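Local coordinates for orotidine 5'-phosphate decarboxylase (Streptomyces avermitilis, PDB 3V75), which probably catalyses the decarboxylation of orotidine 5'-phosphate to UMP and CO2, the last step of de novo UMP biosynthesis, at residues L174-N179 against G226-Y231; L239-I244 against G256-A261. One frame throughout, in Å; residues are numbered along the deposited sequence.

How the contacts relate
Both contacts lie on the same side of the chain's centre, around strands 170-176 and 239-241 of the closed parallel barrel, which are separated by strand 217-221; their centres are about 10 Å apart. Contact 1 joins strand 170-176 to the loop after strand 217-221; contact 2 joins strand 239-241 to the helix that follows it. Leu228 connects them: its CD1 packs 3.7 Å from Val257 CG1 and 3.8 Å from Phe258 CE2, while its CD2 serves contact 1. Along the chain, contact 1 is complete before contact 2 begins. The predicted proton donor, Lys119, has its side chain about 12 Å from that of Leu176, whereas contact 2 lies away from this site.

Contact 1: L174-N179 against G226-Y231; sequences LALTSN and GDLSSY
Thr177 OG1, one residue beyond the Leu176 side chain that packs on Tyr231 and Leu228, is held by two side-chain amides. It donates to Asn179 OD1 at 2.7 Å, in the carbonyl plane and with a C=O...donor angle of 160°, and it also bonds to Gln186 NE2. This is the C-terminal end of the fifth strand of a TIM barrel, where the chain leaves strand 170-176; Asn179 ND2 in turn reaches Glu181 and the carbonyl of Leu152 of the second subunit.

Across the contact the joining is wholly apolar. Leu176 lays its isobutyl group over one face of the ring of Tyr231, which lies in the loop after strand 217-221, the sixth. Its CD1 makes a CH-pi contact 3.8 Å from the ring centroid, only 18° off the normal, and leans toward CG and CD2. The other methyl, CD2, lies over the phenol end, 3.9 Å from CZ. Tyr231 CG is anti to its carbonyl carbon (chi1 -65°), which directs the ring back toward the strand. Its OH is anchored outside the contact by a hydrogen bond to Asp195, while Ala197 and Leu201 of helix 196-207 pack against the side chain. An alanine in place of Tyr231 would probably leave both Leu176 methyls without the ring they rest on and Asp195 without its phenol partner. The short 3-10 turn is tied by Tyr231 N to Leu228 O at 3.0 Å, and Leu228 CD2 meets Leu176 CD1 at 3.9 Å.

Contact 2: L239-I244 against G256-A261; sequences LLAPGI and GVFGAA
Leu239 and Phe258 bury the most surface here, with Ala241 filling in beside them. On strand 239-241 the side chains of Leu239 and Ala241 point toward residues 256-261, whereas that of Leu240 between them points away, as the alternation of a strand requires. Phe258, at the end of helix 254-258, answers with its ring: CZ comes 3.7 Å from Ala241 CB, and CD2 lies 4.2 Å from Leu239 CD1. Both groups meet the ring obliquely. With chi1 at -72°, CG of Phe258 sits beside the backbone N and opposite the carbonyl carbon, and the ring reaches across to the strand.

The two elements begin a beta-alpha-beta unit of the TIM barrel, in which strand 265-269 follows the helix and pairs with strand 239-241 through the backbones of Leu239 and Ala241 with Val266. Val265 of that strand and Val221 of strand 217-221 also touch Phe258, placing its ring in the layer between barrel and helix. One face of the ring is lined by its own neighbour, with Val257 CG1 3.7 Å above the plane and offset toward the rim.

Past the helix, Gly259 leaves helical geometry with a positive phi of 63°, and the chain turns into the 3-10 segment that brings Ala261 back to the strand. Ala261 N bonds weakly to Phe258 O, and Ala261 CB rests 3.9 Å from Leu239 CD1.

Contact 1: L174-N179 against G226-Y231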
loop_
_atom_site.group_PDB
_atom_site.type_symbol
_atom_site.label_atom_id
_atom_site.label_comp_id
_atom_site.label_asym_id
_atom_site.label_seq_id
_atom_site.Cartn_x
_atom_site.Cartn_y
_atom_site.Cartn_z
ATOM N N LEU A 174 3.063 -7.934 7.180
ATOM C CA LEU A 174 1.781 -8.595 7.436
ATOM C C LEU A 174 1.974 -10.102 7.444
ATOM O O LEU A 174 2.545 -10.662 6.498
ATOM C CB LEU A 174 0.770 -8.260 6.352
ATOM C CG LEU A 174 0.474 -6.784 6.109
ATOM C CD1 LEU A 174 -0.535 -6.596 5.003
ATOM C CD2 LEU A 174 -0.022 -6.101 7.418
ATOM N N ALA A 175 1.522 -10.776 8.504
ATOM C CA ALA A 175 1.639 -12.231 8.558
ATOM C C ALA A 175 0.279 -12.898 8.760
ATOM O O ALA A 175 -0.174 -13.675 7.933
ATOM C CB ALA A 175 2.633 -12.660 9.642
ATOM N N LEU A 176 -0.378 -12.573 9.875
ATOM C CA LEU A 176 -1.638 -13.215 10.278
ATOM C C LEU A 176 -2.599 -12.120 10.743
ATOM O O LEU A 176 -2.330 -11.427 11.730
ATOM C CB LEU A 176 -1.360 -14.168 11.426
ATOM C CG LEU A 176 -0.602 -15.426 10.994
ATOM C CD1 LEU A 176 0.029 -16.126 12.175
ATOM C CD2 LEU A 176 -1.552 -16.380 10.214
ATOM N N THR A 177 -3.724 -11.970 10.057
ATOM C CA THR A 177 -4.698 -10.931 10.429
ATOM C C THR A 177 -6.050 -11.536 10.768
ATOM O O THR A 177 -6.384 -12.638 10.322
ATOM C CB THR A 177 -4.810 -9.882 9.319
ATOM O OG1 THR A 177 -5.176 -10.514 8.067
ATOM C CG2 THR A 177 -3.463 -9.151 9.177
ATOM N N SER A 178 -6.848 -10.818 11.581
ATOM C CA SER A 178 -8.067 -11.418 12.104
ATOM C C SER A 178 -9.320 -11.054 11.347
ATOM O O SER A 178 -10.420 -11.462 11.736
ATOM C CB SER A 178 -8.230 -11.064 13.583
ATOM O OG SER A 178 -8.537 -9.692 13.669
ATOM N N ASN A 179 -9.184 -10.347 10.213
ATOM C CA ASN A 179 -10.355 -10.106 9.380
ATOM C C ASN A 179 -10.900 -11.435 8.838
ATOM O O ASN A 179 -10.144 -12.415 8.768
ATOM C CB ASN A 179 -10.034 -9.108 8.254
ATOM C CG ASN A 179 -8.870 -9.581 7.376
ATOM O OD1 ASN A 179 -7.733 -9.746 7.866
ATOM N ND2 ASN A 179 -9.155 -9.806 6.087
ATOM N N GLY A 226 -7.501 -17.233 16.825
ATOM C CA GLY A 226 -7.617 -18.393 17.700
ATOM C C GLY A 226 -6.662 -19.541 17.404
ATOM O O GLY A 226 -6.610 -20.534 18.149
ATOM N N ASP A 227 -5.901 -19.397 16.317
ATOM C CA ASP A 227 -5.042 -20.495 15.857
ATOM C C ASP A 227 -3.560 -20.106 15.889
ATOM O O ASP A 227 -2.739 -20.717 15.186
ATOM C CB ASP A 227 -5.470 -20.996 14.461
ATOM C CG ASP A 227 -5.617 -19.866 13.435
ATOM O OD1 ASP A 227 -5.222 -18.680 13.704
ATOM O OD2 ASP A 227 -6.139 -20.152 12.319
ATOM N N LEU A 228 -3.190 -19.134 16.723
ATOM C CA LEU A 228 -1.784 -18.734 16.786
ATOM C C LEU A 228 -0.874 -19.847 17.292
ATOM O O LEU A 228 0.343 -19.832 17.033
ATOM C CB LEU A 228 -1.588 -17.474 17.619
ATOM C CG LEU A 228 -2.302 -16.251 17.038
ATOM C CD1 LEU A 228 -1.985 -15.012 17.882
ATOM C CD2 LEU A 228 -1.912 -15.998 15.571
ATOM N N SER A 229 -1.431 -20.805 18.034
ATOM C CA SER A 229 -0.637 -21.912 18.548
ATOM C C SER A 229 -0.086 -22.797 17.405
ATOM O O SER A 229 0.776 -23.645 17.659
ATOM C CB SER A 229 -1.439 -22.772 19.552
ATOM O OG SER A 229 -2.582 -23.297 18.897
ATOM N N SER A 230 -0.616 -22.623 16.192
ATOM C CA SER A 230 -0.158 -23.383 15.040
ATOM C C SER A 230 1.033 -22.713 14.364
ATOM O O SER A 230 1.577 -23.269 13.396
ATOM C CB SER A 230 -1.293 -23.513 14.021
ATOM O OG SER A 230 -2.296 -24.364 14.548
ATOM N N TYR A 231 1.457 -21.563 14.865
ATOM C CA TYR A 231 2.566 -20.799 14.275
ATOM C C TYR A 231 3.701 -20.634 15.260
ATOM O O TYR A 231 3.468 -20.501 16.477
ATOM C CB TYR A 231 2.074 -19.435 13.787
ATOM C CG TYR A 231 1.110 -19.623 12.660
ATOM C CD1 TYR A 231 1.584 -19.807 11.346
ATOM C CD2 TYR A 231 -0.268 -19.731 12.894
ATOM C CE1 TYR A 231 0.696 -20.053 10.291
ATOM C CE2 TYR A 231 -1.166 -19.986 11.844
ATOM C CZ TYR A 231 -0.680 -20.129 10.545
ATOM O OH TYR A 231 -1.569 -20.364 9.527
#

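Contact 2: L239-I244 against G256-A261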
loop_
_atom_site.group_PDB
_atom_site.type_symbol
_atom_site.label_atom_id
_atom_site.label_comp_id
_atom_site.label_asym_id
_atom_site.label_seq_id
_atom_site.Cartn_x
_atom_site.Cartn_y
_atom_site.Cartn_z
ATOM N N LEU A 239 6.024 -8.253 17.525
ATOM C CA LEU A 239 4.779 -8.712 16.909
ATOM C C LEU A 239 3.753 -7.603 17.123
ATOM O O LEU A 239 3.292 -7.397 18.258
ATOM C CB LEU A 239 4.313 -9.997 17.596
ATOM C CG LEU A 239 5.332 -11.145 17.620
ATOM C CD1 LEU A 239 4.793 -12.292 18.470
ATOM C CD2 LEU A 239 5.594 -11.643 16.182
ATOM N N LEU A 240 3.424 -6.863 16.076
ATOM C CA LEU A 240 2.454 -5.784 16.211
ATOM C C LEU A 240 1.092 -6.436 16.243
ATOM O O LEU A 240 0.704 -7.160 15.301
ATOM C CB LEU A 240 2.560 -4.828 15.037
ATOM C CG LEU A 240 1.518 -3.724 14.928
ATOM C CD1 LEU A 240 1.670 -2.751 16.110
ATOM C CD2 LEU A 240 1.684 -2.998 13.581
ATOM N N ALA A 241 0.361 -6.214 17.336
ATOM C CA ALA A 241 -0.877 -6.948 17.550
ATOM C C ALA A 241 -2.044 -5.992 17.609
ATOM O O ALA A 241 -2.357 -5.468 18.677
ATOM C CB ALA A 241 -0.791 -7.786 18.824
ATOM N N PRO A 242 -2.719 -5.776 16.484
ATOM C CA PRO A 242 -3.948 -4.982 16.547
ATOM C C PRO A 242 -5.090 -5.757 17.257
ATOM O O PRO A 242 -5.093 -7.039 17.363
ATOM C CB PRO A 242 -4.283 -4.710 15.075
ATOM C CG PRO A 242 -3.479 -5.690 14.281
ATOM C CD PRO A 242 -2.406 -6.280 15.143
ATOM N N GLY A 243 -6.075 -4.974 17.711
ATOM C CA GLY A 243 -7.271 -5.562 18.287
ATOM C C GLY A 243 -7.275 -5.567 19.801
ATOM O O GLY A 243 -8.177 -6.191 20.395
ATOM N N ILE A 244 -6.330 -4.904 20.445
ATOM C CA ILE A 244 -6.295 -4.974 21.901
ATOM C C ILE A 244 -7.511 -4.219 22.449
ATOM O O ILE A 244 -7.830 -3.112 22.004
ATOM C CB ILE A 244 -5.009 -4.377 22.469
ATOM C CG1 ILE A 244 -3.769 -4.955 21.782
ATOM C CG2 ILE A 244 -4.969 -4.548 23.980
ATOM C CD1 ILE A 244 -3.628 -6.459 21.974
ATOM N N GLY A 256 -1.927 -15.719 27.339
ATOM C CA GLY A 256 -2.484 -16.955 26.813
ATOM C C GLY A 256 -2.538 -16.975 25.283
ATOM O O GLY A 256 -2.388 -18.032 24.674
ATOM N N VAL A 257 -2.781 -15.820 24.671
ATOM C CA VAL A 257 -2.881 -15.750 23.203
ATOM C C VAL A 257 -1.489 -15.958 22.548
ATOM O O VAL A 257 -1.344 -16.773 21.609
ATOM C CB VAL A 257 -3.504 -14.384 22.745
ATOM C CG1 VAL A 257 -3.434 -14.230 21.208
ATOM C CG2 VAL A 257 -4.943 -14.279 23.185
ATOM N N PHE A 258 -0.479 -15.275 23.082
ATOM C CA PHE A 258 0.844 -15.235 22.458
ATOM C C PHE A 258 1.893 -16.167 23.058
ATOM O O PHE A 258 2.981 -16.325 22.476
ATOM C CB PHE A 258 1.368 -13.807 22.423
ATOM C CG PHE A 258 0.653 -12.943 21.434
ATOM C CD1 PHE A 258 -0.385 -12.092 21.832
ATOM C CD2 PHE A 258 1.004 -12.997 20.080
ATOM C CE1 PHE A 258 -1.055 -11.317 20.900
ATOM C CE2 PHE A 258 0.336 -12.215 19.148
ATOM C CZ PHE A 258 -0.676 -11.381 19.541
ATOM N N GLY A 259 1.604 -16.811 24.192
ATOM C CA GLY A 259 2.605 -17.692 24.795
ATOM C C GLY A 259 3.860 -16.936 25.220
ATOM O O GLY A 259 3.802 -15.738 25.545
ATOM N N ALA A 260 5.012 -17.612 25.143
ATOM C CA ALA A 260 6.281 -17.004 25.528
ATOM C C ALA A 260 6.592 -15.771 24.681
ATOM O O ALA A 260 7.235 -14.822 25.145
ATOM C CB ALA A 260 7.407 -18.006 25.425
ATOM N N ALA A 261 6.084 -15.749 23.446
ATOM C CA ALA A 261 6.328 -14.607 22.592
ATOM C C ALA A 261 5.623 -13.318 23.029
ATOM O O ALA A 261 5.837 -12.251 22.422
ATOM C CB ALA A 261 5.948 -14.929 21.148
#